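Long-range contacts in trypsin-resistant surface T6 protein (Streptococcus pyogenes serotype M6, PDB 4P0D), which probably serves as the backbone pilin that is polymerised into the pilus shaft on the streptococcal surface and anchored covalently to the cell wall: residues L99-T104 and S285-K290; R107-I112 and A143-P148; T166-V171 and G430-I435; D196-G201 and Y261-N266; T231-A236 and Y249-S254. The protein carries 1 engineered substitution. All coordinates share one frame; numbering follows the deposited sequence. Where two conformers were deposited one is given.

Contact 1 of 5, residues L99-T104 and S285-K290; sequences LLTGAT and SNNPTK
Two first torsions bring Thr101 and Asn287 together: the methyl CG2 of Thr101 sits anti to its own carbonyl carbon (OG1 chi1 53°), while CG of Asn287 is anti to the backbone nitrogen (chi1 -165°), which swings its amide back under that methyl. The place is a junction between domains, where the end of strand 94-101 of the N-terminal Ig-like domain meets the loop that follows strand 276-285 of the middle domain. Thr101 CG2 is 3.7 Å from Asn287 CG and almost equally far from OD1 and ND2, so the methyl lies over the flat of the amide and not at one polar corner. Farther along, the two methyls of Leu99 straddle a hydroxyl, with Leu99 CD1 4.1 Å from Thr289 OG1. That hydroxyl has its polar partner in Asn67 of helix 56-68, a weak bond, and the same helix packs against both side chains.

The loop is shaped by two local turns. An ST turn at Ser285 has Asn287 N donating to Ser285 OG over 3.0 Å at 156°, and a type I turn from Asn287 to Lys290 follows directly.

Polar contact between the segments is indirect, because the backbones stay too far apart to bond; the closest CA pair, Thr101 CA and Asn287 CA, is 6.1 Å apart. Two waters fill in, and both donate to the carbonyl of Asn286. One also donates to Leu100 O, over distances so unusually short that their values are doubtful; the other accepts from Gly102 N at 2.8 Å and reaches Asn286 O at 2.9 Å.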
# COMPACT_ATOMS: atom_id res chain seq x y z
N LEU A 99 -13.53 -8.17 26.72
CA LEU A 99 -12.78 -7.64 25.58
C LEU A 99 -12.32 -8.78 24.65
O LEU A 99 -11.74 -9.80 25.10
CB LEU A 99 -11.56 -6.83 26.04
CG LEU A 99 -11.86 -5.61 26.92
CD1 LEU A 99 -10.56 -4.94 27.35
CD2 LEU A 99 -12.77 -4.60 26.22
N LEU A 100 -12.58 -8.58 23.36
CA LEU A 100 -12.15 -9.50 22.31
C LEU A 100 -11.02 -8.83 21.53
O LEU A 100 -11.22 -7.76 20.92
CB LEU A 100 -13.32 -9.85 21.38
CG LEU A 100 -14.52 -10.58 22.03
CD1 LEU A 100 -15.57 -9.60 22.54
CD2 LEU A 100 -15.18 -11.52 21.03
N THR A 101 -9.83 -9.43 21.57
CA THR A 101 -8.60 -8.82 21.04
C THR A 101 -7.87 -9.80 20.15
O THR A 101 -8.17 -10.99 20.16
CB THR A 101 -7.61 -8.44 22.16
OG1 THR A 101 -7.36 -9.59 22.98
CG2 THR A 101 -8.14 -7.34 23.01
N GLY A 102 -6.95 -9.28 19.35
CA GLY A 102 -6.06 -10.10 18.53
C GLY A 102 -6.66 -11.00 17.47
O GLY A 102 -6.05 -11.99 17.11
N ALA A 103 -7.86 -10.69 16.97
CA ALA A 103 -8.46 -11.48 15.88
C ALA A 103 -7.46 -11.56 14.73
O ALA A 103 -6.87 -10.55 14.34
CB ALA A 103 -9.77 -10.86 15.41
N THR A 104 -7.27 -12.76 14.20
CA THR A 104 -6.23 -12.95 13.18
C THR A 104 -6.62 -12.43 11.79
O THR A 104 -5.76 -12.30 10.92
CB THR A 104 -5.79 -14.43 13.08
OG1 THR A 104 -6.93 -15.29 13.05
CG2 THR A 104 -4.91 -14.79 14.26
N SER A 285 -6.56 0.70 15.16
CA SER A 285 -6.51 -0.04 16.42
C SER A 285 -7.44 -1.25 16.42
O SER A 285 -8.59 -1.14 16.06
CB SER A 285 -6.87 0.82 17.62
OG SER A 285 -6.84 -0.01 18.80
N ASN A 286 -6.91 -2.40 16.84
CA ASN A 286 -7.74 -3.58 17.11
C ASN A 286 -7.97 -3.82 18.61
O ASN A 286 -8.41 -4.89 19.02
CB ASN A 286 -7.20 -4.83 16.39
CG ASN A 286 -5.85 -5.28 16.90
OD1 ASN A 286 -5.16 -4.57 17.65
ND2 ASN A 286 -5.44 -6.47 16.47
N ASN A 287 -7.66 -2.80 19.41
CA ASN A 287 -7.92 -2.81 20.84
C ASN A 287 -8.11 -1.36 21.24
O ASN A 287 -7.27 -0.78 21.92
CB ASN A 287 -6.75 -3.47 21.57
CG ASN A 287 -7.07 -3.85 23.00
OD1 ASN A 287 -8.19 -3.67 23.49
ND2 ASN A 287 -6.08 -4.37 23.68
N PRO A 288 -9.23 -0.76 20.79
CA PRO A 288 -9.33 0.69 20.87
C PRO A 288 -9.48 1.27 22.29
O PRO A 288 -9.43 2.49 22.45
CB PRO A 288 -10.59 0.99 20.03
CG PRO A 288 -10.80 -0.23 19.18
CD PRO A 288 -10.41 -1.33 20.13
N THR A 289 -9.71 0.42 23.29
CA THR A 289 -9.80 0.90 24.67
C THR A 289 -8.45 0.84 25.38
O THR A 289 -8.36 1.07 26.57
CB THR A 289 -10.90 0.18 25.49
OG1 THR A 289 -10.55 -1.20 25.69
CG2 THR A 289 -12.23 0.28 24.80
N LYS A 290 -7.39 0.56 24.63
CA LYS A 290 -6.04 0.48 25.16
C LYS A 290 -5.14 1.45 24.43
O LYS A 290 -5.21 1.55 23.20
CB LYS A 290 -5.50 -0.94 24.99
CG LYS A 290 -4.06 -1.15 25.46
CD LYS A 290 -3.62 -2.59 25.21
CE LYS A 290 -2.14 -2.82 25.49
NZ LYS A 290 -1.29 -2.00 24.58
O HOH W 1 -10.65 -6.18 19.13
O HOH W 2 -6.29 -6.62 19.84

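Contact 2 of 5, residues R107-I112 and A143-P148; sequences RTYNPI and AKSSLP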
# COMPACT_ATOMS: atom_id res chain seq x y z
N ARG A 107 -9.91 -7.87 12.44
CA ARG A 107 -11.08 -7.16 12.88
C ARG A 107 -10.90 -6.57 14.27
O ARG A 107 -10.05 -6.99 15.06
CB ARG A 107 -12.36 -8.00 12.78
CG ARG A 107 -12.55 -9.09 13.81
CD ARG A 107 -13.85 -9.85 13.49
NE ARG A 107 -13.91 -10.22 12.09
CZ ARG A 107 -14.78 -9.77 11.18
NH1 ARG A 107 -15.77 -8.91 11.45
NH2 ARG A 107 -14.62 -10.21 9.95
N THR A 108 -11.73 -5.57 14.54
CA THR A 108 -11.71 -4.86 15.81
C THR A 108 -13.11 -4.86 16.39
O THR A 108 -14.09 -4.68 15.65
CB THR A 108 -11.15 -3.41 15.68
OG1 THR A 108 -11.16 -2.78 16.96
CG2 THR A 108 -11.96 -2.58 14.72
N TYR A 109 -13.20 -5.09 17.70
CA TYR A 109 -14.45 -5.37 18.40
C TYR A 109 -14.79 -4.26 19.38
O TYR A 109 -13.89 -3.65 19.95
CB TYR A 109 -14.30 -6.66 19.23
CG TYR A 109 -14.48 -7.95 18.47
CD1 TYR A 109 -15.72 -8.55 18.38
CD2 TYR A 109 -13.40 -8.60 17.87
CE1 TYR A 109 -15.90 -9.76 17.70
CE2 TYR A 109 -13.57 -9.80 17.18
CZ TYR A 109 -14.81 -10.37 17.11
OH TYR A 109 -14.99 -11.59 16.45
N ASN A 110 -16.09 -4.01 19.57
CA ASN A 110 -16.54 -3.19 20.68
C ASN A 110 -16.45 -4.01 21.97
O ASN A 110 -16.48 -5.25 21.92
CB ASN A 110 -17.99 -2.74 20.50
CG ASN A 110 -18.21 -1.83 19.28
OD1 ASN A 110 -17.28 -1.25 18.70
ND2 ASN A 110 -19.46 -1.72 18.90
N PRO A 111 -16.37 -3.32 23.12
CA PRO A 111 -16.45 -3.96 24.46
C PRO A 111 -17.83 -4.55 24.74
O PRO A 111 -18.81 -4.11 24.15
CB PRO A 111 -16.19 -2.81 25.42
CG PRO A 111 -15.78 -1.64 24.61
CD PRO A 111 -16.26 -1.85 23.21
N ILE A 112 -17.92 -5.54 25.62
CA ILE A 112 -19.20 -6.14 25.98
C ILE A 112 -19.37 -6.14 27.49
O ILE A 112 -18.43 -6.43 28.23
CB ILE A 112 -19.36 -7.57 25.45
CG1 ILE A 112 -19.14 -7.62 23.94
CG2 ILE A 112 -20.76 -8.10 25.76
CD1 ILE A 112 -19.07 -9.03 23.37
N ALA A 143 -21.54 -10.23 19.70
CA ALA A 143 -20.35 -9.44 19.56
C ALA A 143 -20.52 -8.57 18.33
O ALA A 143 -21.22 -8.96 17.37
CB ALA A 143 -19.13 -10.31 19.44
N LYS A 144 -19.88 -7.40 18.38
CA LYS A 144 -19.90 -6.44 17.30
C LYS A 144 -18.48 -6.04 16.90
O LYS A 144 -17.68 -5.57 17.71
CB LYS A 144 -20.72 -5.20 17.68
CG LYS A 144 -20.81 -4.18 16.55
CD LYS A 144 -21.87 -3.13 16.81
CE LYS A 144 -21.62 -1.87 16.01
NZ LYS A 144 -22.80 -0.97 16.08
N SER A 145 -18.18 -6.20 15.62
CA SER A 145 -16.86 -5.94 15.11
C SER A 145 -16.93 -5.28 13.72
O SER A 145 -17.98 -5.33 13.05
CB SER A 145 -16.07 -7.25 15.04
OG SER A 145 -16.69 -8.14 14.12
N SER A 146 -15.82 -4.67 13.30
CA SER A 146 -15.67 -4.13 11.95
C SER A 146 -14.36 -4.64 11.35
O SER A 146 -13.41 -4.97 12.05
CB SER A 146 -15.73 -2.59 11.99
OG SER A 146 -14.70 -2.05 12.81
N LEU A 147 -14.32 -4.74 10.02
CA LEU A 147 -13.15 -5.26 9.32
C LEU A 147 -12.70 -4.19 8.34
O LEU A 147 -13.32 -4.00 7.31
CB LEU A 147 -13.48 -6.58 8.59
CG LEU A 147 -12.39 -7.22 7.71
CD1 LEU A 147 -11.18 -7.58 8.54
CD2 LEU A 147 -12.92 -8.44 6.98
N PRO A 148 -11.63 -3.46 8.69
CA PRO A 148 -11.13 -2.48 7.74
C PRO A 148 -10.50 -3.12 6.50
O PRO A 148 -10.24 -4.33 6.47
CB PRO A 148 -10.07 -1.74 8.55
CG PRO A 148 -10.51 -1.90 9.97
CD PRO A 148 -10.99 -3.31 10.01
O HOH W 3 -18.32 -6.85 10.59
O HOH W 4 -15.68 -2.22 15.33
O HOH W 5 -18.72 -6.65 20.80
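Thr108 and Ser146 face each other as the hydrogen-bonded pair of an antiparallel ladder, joining strand 108-116 to strand 139-155 in the Ig-like N-terminal domain. The backbone bonds come first. Thr108 N gives to Ser146 O at 3.1 Å and Ser146 N returns a bond to Thr108 O at 2.9 Å. One step on, Tyr109 and Ser145 form the non-hydrogen-bonded pair, after which Asn110 N binds Lys144 O at 2.9 Å. CA-H...O contacts from Arg107, Tyr109 and Ser145 fill the spaces between these bonds.

Packing over a ring forms the second group. The CB of Ser145 stands over the middle of the Tyr109 ring, 3.6 Å from its centroid and 13° off the normal, a CH-pi contact. Ala143 CB comes instead to the edge of that ring, 3.7 Å from Tyr109 CE1, and the far end of Ile112 closes on the same alanine. The tyrosine hydroxyl is held by the backbone oxygen of Glu16.

Polar side chains make up the third group. On the other side of the sheet from Tyr109, the hydroxyl of Ser146 lies beside the methyl of Thr108 and binds the backbone nitrogen of Ser182. A bend at chi3 (48°) folds the Arg107 chain back over Ser145, while Asp105 makes a salt bridge with NE. Leu147 CB lies over one face of the guanidinium. At the edge of that group, close to its plane, Arg107 NH1 donates to Ser145 OG at 2.9 Å.

Contact 3 of 5, residues T166-V171 and G430-I435; sequences TSLGSV and GIFYSI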
# COMPACT_ATOMS: atom_id res chain seq x y z
N THR A 166 5.04 -0.43 -17.89
CA THR A 166 5.28 0.99 -18.07
C THR A 166 6.66 1.22 -18.71
O THR A 166 7.40 0.26 -19.02
CB THR A 166 5.19 1.72 -16.71
OG1 THR A 166 5.19 3.14 -16.92
CG2 THR A 166 6.33 1.33 -15.84
N SER A 167 7.03 2.48 -18.89
CA SER A 167 8.28 2.81 -19.53
C SER A 167 8.95 3.98 -18.82
O SER A 167 8.30 4.72 -18.07
CB SER A 167 8.02 3.13 -21.00
OG SER A 167 7.23 4.31 -21.12
N LEU A 168 10.26 4.12 -19.04
CA LEU A 168 11.03 5.25 -18.47
C LEU A 168 10.37 6.59 -18.81
O LEU A 168 10.01 6.85 -19.96
CB LEU A 168 12.46 5.24 -19.00
CG LEU A 168 13.34 6.44 -18.63
CD1 LEU A 168 13.63 6.42 -17.14
CD2 LEU A 168 14.63 6.38 -19.42
N GLY A 169 10.18 7.42 -17.79
CA GLY A 169 9.58 8.74 -17.97
C GLY A 169 8.06 8.75 -17.93
O GLY A 169 7.48 9.81 -18.07
N SER A 170 7.41 7.61 -17.71
CA SER A 170 5.95 7.57 -17.61
C SER A 170 5.43 8.00 -16.23
O SER A 170 5.99 7.60 -15.21
CB SER A 170 5.44 6.16 -17.91
OG SER A 170 5.77 5.76 -19.23
N VAL A 171 4.37 8.79 -16.20
CA VAL A 171 3.74 9.17 -14.93
C VAL A 171 2.62 8.18 -14.62
O VAL A 171 1.71 7.95 -15.43
CB VAL A 171 3.21 10.62 -14.95
CG1 VAL A 171 2.27 10.90 -13.80
CG2 VAL A 171 4.38 11.61 -14.93
N GLY A 430 15.09 18.42 -12.67
CA GLY A 430 15.95 17.24 -12.71
C GLY A 430 15.32 15.92 -13.18
O GLY A 430 16.04 14.99 -13.50
N ILE A 431 13.99 15.85 -13.23
CA ILE A 431 13.30 14.58 -13.49
C ILE A 431 12.95 14.44 -14.97
O ILE A 431 12.44 15.39 -15.59
CB ILE A 431 12.02 14.46 -12.63
CG1 ILE A 431 12.38 14.57 -11.14
CG2 ILE A 431 11.28 13.15 -12.91
CD1 ILE A 431 11.20 14.37 -10.21
N PHE A 432 13.20 13.25 -15.54
CA PHE A 432 12.83 12.95 -16.92
C PHE A 432 11.37 12.49 -17.06
O PHE A 432 10.91 11.58 -16.35
CB PHE A 432 13.74 11.87 -17.53
CG PHE A 432 13.36 11.50 -18.94
CD1 PHE A 432 13.65 12.35 -20.00
CD2 PHE A 432 12.68 10.33 -19.21
CE1 PHE A 432 13.29 12.03 -21.29
CE2 PHE A 432 12.32 9.99 -20.51
CZ PHE A 432 12.61 10.84 -21.55
N TYR A 433 10.68 13.11 -18.02
CA TYR A 433 9.32 12.73 -18.38
C TYR A 433 9.29 12.40 -19.84
O TYR A 433 9.88 13.12 -20.65
CB TYR A 433 8.35 13.90 -18.17
CG TYR A 433 8.21 14.29 -16.74
CD1 TYR A 433 9.16 15.09 -16.12
CD2 TYR A 433 7.13 13.85 -15.99
CE1 TYR A 433 9.05 15.44 -14.79
CE2 TYR A 433 6.99 14.22 -14.67
CZ TYR A 433 7.96 15.00 -14.08
OH TYR A 433 7.83 15.34 -12.75
N SER A 434 8.53 11.39 -20.19
CA SER A 434 8.32 11.02 -21.58
C SER A 434 7.45 12.07 -22.26
O SER A 434 6.80 12.89 -21.60
CB SER A 434 7.65 9.66 -21.66
OG SER A 434 6.33 9.73 -21.16
N ILE A 435 7.41 12.02 -23.58
CA ILE A 435 6.57 12.90 -24.38
C ILE A 435 5.12 12.81 -23.93
O ILE A 435 4.43 13.83 -23.77
CB ILE A 435 6.68 12.54 -25.88
CG1 ILE A 435 8.10 12.78 -26.42
CG2 ILE A 435 5.64 13.28 -26.70
CD1 ILE A 435 8.53 14.23 -26.49
O HOH W 6 4.97 7.36 -21.42
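Phe432 meets Leu168 and Gly169 with one side of its ring. Its CB points at the turn 167-170, and with CG anti to the backbone nitrogen (chi1 178°) the ring is carried out across the turn. CD2 is the first atom to touch: Phe432 CD2 lies 3.7 Å from Gly169 CA and 4.0 Å from Leu168 CG, the leucine crossing the ring at about a right angle. Next comes CE2, where Phe432 CE2 is 3.9 Å from Leu168 O, an oxygen lying in the ring plane at the edge. Tyr410 stacks with the same ring. Ser167 to Ser170 form a type II beta turn with Gly169 in its third position, and this turn, just before strand 171-179 of the middle domain, docks against 431-434, an outermost strand of the C-terminal four-stranded sheet. Having no side chain, Gly169 lets the strand come close, its CA 4.0 Å from Tyr433 CA. From there Ser434 N donates to Gly169 O over 2.8 Å at a nearly straight 171°, although it approaches from above the carbonyl plane. A water joins the hydroxyls of Ser170 and Ser434. Val171 CG2 touches the edge of the tyrosine ring, 3.7 Å from Tyr433 CE2.

Contact 4 of 5, residues D196-G201 and Y261-N266; sequences DNMSEG and YKAVVN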
# COMPACT_ATOMS: atom_id res chain seq x y z
N ASP A 196 2.38 5.02 2.30
CA ASP A 196 2.92 4.31 1.14
C ASP A 196 4.37 4.68 0.97
O ASP A 196 4.80 5.76 1.41
CB ASP A 196 2.11 4.62 -0.13
CG ASP A 196 2.24 3.55 -1.22
OD1 ASP A 196 3.08 2.64 -1.12
OD2 ASP A 196 1.52 3.65 -2.23
N ASN A 197 5.14 3.76 0.40
CA ASN A 197 6.49 4.05 -0.03
C ASN A 197 6.73 3.36 -1.36
O ASN A 197 6.46 2.17 -1.53
CB ASN A 197 7.53 3.61 1.01
CG ASN A 197 8.89 4.31 0.83
OD1 ASN A 197 8.98 5.53 0.71
ND2 ASN A 197 9.95 3.53 0.84
N MET A 198 7.21 4.12 -2.32
CA MET A 198 7.43 3.63 -3.67
C MET A 198 8.79 2.96 -3.72
O MET A 198 9.74 3.44 -3.10
CB MET A 198 7.41 4.80 -4.65
CG MET A 198 6.09 5.55 -4.75
SD MET A 198 4.97 4.67 -5.83
CE MET A 198 3.45 5.51 -5.38
N SER A 199 8.91 1.88 -4.49
CA SER A 199 10.23 1.28 -4.74
C SER A 199 11.09 2.29 -5.50
O SER A 199 10.57 3.29 -6.04
CB SER A 199 10.10 -0.01 -5.54
OG SER A 199 9.38 0.23 -6.74
N GLU A 200 12.39 2.04 -5.55
CA GLU A 200 13.32 3.10 -5.92
C GLU A 200 13.23 3.53 -7.38
O GLU A 200 13.63 4.63 -7.70
CB GLU A 200 14.78 2.79 -5.52
CG GLU A 200 15.43 1.63 -6.25
CD GLU A 200 16.95 1.62 -6.12
OE1 GLU A 200 17.57 0.71 -6.70
OE2 GLU A 200 17.54 2.52 -5.46
N GLY A 201 12.69 2.67 -8.25
CA GLY A 201 12.54 2.99 -9.67
C GLY A 201 11.36 3.90 -10.01
O GLY A 201 11.09 4.17 -11.19
N TYR A 261 -2.34 9.95 -5.80
CA TYR A 261 -0.99 10.48 -5.93
C TYR A 261 -0.29 9.90 -7.16
O TYR A 261 -0.75 8.93 -7.74
CB TYR A 261 -0.16 10.23 -4.68
CG TYR A 261 -0.29 8.85 -4.10
CD1 TYR A 261 -1.35 8.51 -3.26
CD2 TYR A 261 0.66 7.86 -4.38
CE1 TYR A 261 -1.46 7.23 -2.72
CE2 TYR A 261 0.55 6.59 -3.85
CZ TYR A 261 -0.49 6.28 -3.02
OH TYR A 261 -0.56 5.00 -2.49
N LYS A 262 0.81 10.52 -7.55
CA LYS A 262 1.50 10.13 -8.75
C LYS A 262 2.94 9.84 -8.48
O LYS A 262 3.52 10.38 -7.55
CB LYS A 262 1.44 11.27 -9.75
CG LYS A 262 0.06 11.50 -10.33
CD LYS A 262 0.17 12.71 -11.23
CE LYS A 262 -1.11 13.04 -11.95
NZ LYS A 262 -0.80 14.25 -12.78
N ALA A 263 3.54 9.02 -9.34
CA ALA A 263 4.96 8.85 -9.37
C ALA A 263 5.43 8.69 -10.81
O ALA A 263 4.65 8.32 -11.69
CB ALA A 263 5.38 7.67 -8.52
N VAL A 264 6.70 9.00 -11.07
CA VAL A 264 7.25 8.89 -12.43
C VAL A 264 8.40 7.89 -12.50
O VAL A 264 9.32 7.91 -11.67
CB VAL A 264 7.74 10.26 -12.95
CG1 VAL A 264 8.91 10.74 -12.12
CG2 VAL A 264 8.12 10.16 -14.42
N VAL A 265 8.36 7.05 -13.53
CA VAL A 265 9.28 5.92 -13.68
C VAL A 265 10.64 6.53 -14.00
O VAL A 265 10.75 7.33 -14.93
CB VAL A 265 8.81 4.96 -14.80
CG1 VAL A 265 9.77 3.77 -14.96
CG2 VAL A 265 7.41 4.45 -14.53
N ASN A 266 11.65 6.20 -13.20
CA ASN A 266 13.01 6.74 -13.38
C ASN A 266 13.97 5.66 -13.92
O ASN A 266 13.57 4.54 -14.18
CB ASN A 266 13.54 7.35 -12.07
CG ASN A 266 13.71 6.32 -10.94
OD1 ASN A 266 14.38 5.29 -11.11
ND2 ASN A 266 13.12 6.60 -9.80
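The Tyr261 ring is met at its edge by both Asp196 and Met198, each near the ring plane. The carboxylate is turned 80° from the ring, and a second aromatic, Phe243, meets the tyrosine edge-to-face. This is the interior of the Ig-like middle domain, where strand 192-197, paired with 242-247 and 276-285, looks across at strand 258-265, paired with 171-179 and 202-213. Tyr261 OH donates to Asp196 OD2 over a very short 2.5 Å. The same oxygen binds Lys152 NZ, and Asn278 packs on the aspartate; a lysine and an asparagine beside a buried acid are consistent with an isopeptide-bond site of the pilin type. Met198 bends at chi2 (-81°), which brings CE to 3.5 Å from Tyr261 CE2 and leaves SD over Ala263.

Segments 196-201 and 261-266 run 22° apart but converge: Asp196 CA and Tyr261 CA are 10.2 Å apart, Gly201 CA and Asn266 CA only 5.3 Å. At that narrow end Asn266 N binds Gly201 O at 2.9 Å. The Asn266 amide is fixed by several partners: OD1 accepts from Lys268 N, ND2 also bonds to Thr203 OG1, and Asn266 ND2 donates in its own plane to Glu200 O at 2.9 Å.

Contact 5 of 5, residues T231-A236 and Y249-S254; sequences TKIGIA and YDSLES
Ile233 is packed most closely, by Ser251, with Leu252 CD2 also touching its CB. CB of Ile233 is 4.0 Å from Leu252 CD2, and Leu252 also packs on Leu180 and Phe247. Ile233 carries CG1 between its backbone nitrogen and carbonyl carbon (chi1 63°), leaving CG2 beside the nitrogen, close to the serine. Ser251 OG approaches Ile233 CA to 3.2 Å and Ile233 CB to 3.5 Å, but Ser251 was modelled in two conformers and these distances, which hold for one of them, are to that extent doubtful. The polar partner of the hydroxyl in that conformer is Ile248 O; its contact with Ile233 is with carbon atoms. Trp213, against which Ile233 packs, donates through its indole N-H to the carbonyl of Leu252 and so ties down the same corner.

Toward the strand's start the fit is slack. Thr231 reaches the loop only with CG2, 4.2 Å from Ser251 CB, and Lys232, an exposed residue, directs its CB away from the loop. Outward from the loop, Asp250 and Glu253 lie at the surface in salt bridges with Lys190 and Lys214.

The loop holds itself with a single turn in which Leu252 N binds Tyr249 O over 3.1 Å. Across from it, Ile233 has near-helical backbone angles, and both it and Gly234 bond to Val226, which is consistent with a classic beta bulge. The arrangement is a bulged strand packed by a turn with helical backbone angles, in the loop between strands 242-247 and 258-265, as suits the Ig-like sandwich of the middle domain.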
# COMPACT_ATOMS: atom_id res chain seq x y z
N THR A 231 -12.56 22.38 7.88
CA THR A 231 -12.29 21.34 8.86
C THR A 231 -10.99 20.66 8.50
O THR A 231 -10.76 20.30 7.35
CB THR A 231 -13.40 20.28 8.85
OG1 THR A 231 -14.64 20.90 9.20
CG2 THR A 231 -13.11 19.14 9.82
N LYS A 232 -10.14 20.47 9.49
CA LYS A 232 -8.94 19.67 9.31
C LYS A 232 -9.27 18.19 9.53
O LYS A 232 -9.60 17.78 10.65
CB LYS A 232 -7.87 20.12 10.30
CG LYS A 232 -6.53 19.48 10.08
CD LYS A 232 -5.68 19.50 11.34
CE LYS A 232 -4.82 20.73 11.42
NZ LYS A 232 -3.92 20.63 12.61
N ILE A 233 -9.20 17.38 8.48
CA ILE A 233 -9.54 15.96 8.62
C ILE A 233 -8.31 15.08 8.77
O ILE A 233 -8.42 13.88 9.01
CB ILE A 233 -10.40 15.43 7.45
CG1 ILE A 233 -9.65 15.50 6.11
CG2 ILE A 233 -11.71 16.19 7.39
CD1 ILE A 233 -10.33 14.73 5.00
N GLY A 234 -7.13 15.66 8.60
CA GLY A 234 -5.91 14.91 8.74
C GLY A 234 -4.69 15.77 8.48
O GLY A 234 -4.81 16.98 8.25
N ILE A 235 -3.53 15.14 8.50
CA ILE A 235 -2.25 15.80 8.24
C ILE A 235 -1.37 14.81 7.50
O ILE A 235 -1.28 13.63 7.88
CB ILE A 235 -1.53 16.22 9.53
CG1 ILE A 235 -2.44 17.07 10.43
CG2 ILE A 235 -0.28 17.03 9.22
CD1 ILE A 235 -1.75 17.49 11.70
N ALA A 236 -0.72 15.30 6.46
CA ALA A 236 0.14 14.53 5.60
C ALA A 236 1.56 15.02 5.71
O ALA A 236 1.80 16.23 5.91
CB ALA A 236 -0.34 14.66 4.17
N TYR A 249 -10.17 10.65 13.27
CA TYR A 249 -11.34 9.75 13.15
C TYR A 249 -12.68 10.45 13.25
O TYR A 249 -13.56 10.28 12.39
CB TYR A 249 -11.29 8.63 14.20
CG TYR A 249 -12.45 7.65 14.10
CD1 TYR A 249 -12.41 6.59 13.19
CD2 TYR A 249 -13.57 7.77 14.92
CE1 TYR A 249 -13.45 5.71 13.09
CE2 TYR A 249 -14.63 6.88 14.83
CZ TYR A 249 -14.56 5.85 13.92
OH TYR A 249 -15.57 4.93 13.82
N ASP A 250 -12.84 11.23 14.32
CA ASP A 250 -14.11 11.89 14.58
C ASP A 250 -14.51 12.85 13.44
O ASP A 250 -15.70 12.91 13.09
CB ASP A 250 -14.09 12.60 15.95
CG ASP A 250 -14.05 11.62 17.12
OD1 ASP A 250 -14.49 10.47 16.96
OD2 ASP A 250 -13.59 11.99 18.21
N SER A 251 -13.53 13.53 12.84
CA SER A 251 -13.80 14.49 11.76
C SER A 251 -14.28 13.85 10.45
O SER A 251 -14.77 14.55 9.56
CB SER A 251 -12.54 15.32 11.45
OG SER A 251 -11.63 14.58 10.64
N LEU A 252 -14.11 12.54 10.32
CA LEU A 252 -14.49 11.83 9.08
C LEU A 252 -15.98 11.55 8.96
O LEU A 252 -16.48 11.27 7.86
CB LEU A 252 -13.69 10.54 8.92
CG LEU A 252 -12.17 10.67 8.86
CD1 LEU A 252 -11.53 9.31 8.60
CD2 LEU A 252 -11.72 11.69 7.82
N GLU A 253 -16.72 11.63 10.07
CA GLU A 253 -18.17 11.38 10.06
C GLU A 253 -18.49 10.02 9.42
O GLU A 253 -19.42 9.90 8.64
CB GLU A 253 -18.92 12.50 9.30
CG GLU A 253 -18.79 13.88 9.91
CD GLU A 253 -19.21 15.01 8.99
OE1 GLU A 253 -19.92 14.79 7.97
OE2 GLU A 253 -18.81 16.14 9.29
N SER A 254 -17.66 9.02 9.72
CA SER A 254 -17.81 7.66 9.18
C SER A 254 -17.83 7.55 7.64
O SER A 254 -18.37 6.60 7.09
CB SER A 254 -19.07 7.00 9.76
OG SER A 254 -19.14 7.19 11.17

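From the N terminus, contact 1 opens first, at 99-104, and closes only at 285-290, tying the first domain to the adjoining end of the middle domain. Inside its span contact 2 opens and closes within the N-terminal domain, and the two touch through Thr108 and Pro288. Contact 3 opens at 166-171, before contact 1 has closed, so the two cross; it ends at 430-435, about 45 Å between centres from contact 1, and ties the middle domain to the C-terminal sheet. Contact 4 nests within both long loops, and contact 5 within contact 4, all in the middle domain. Contacts 3 and 4 meet where Gly169 and Ser170 pair with Val265.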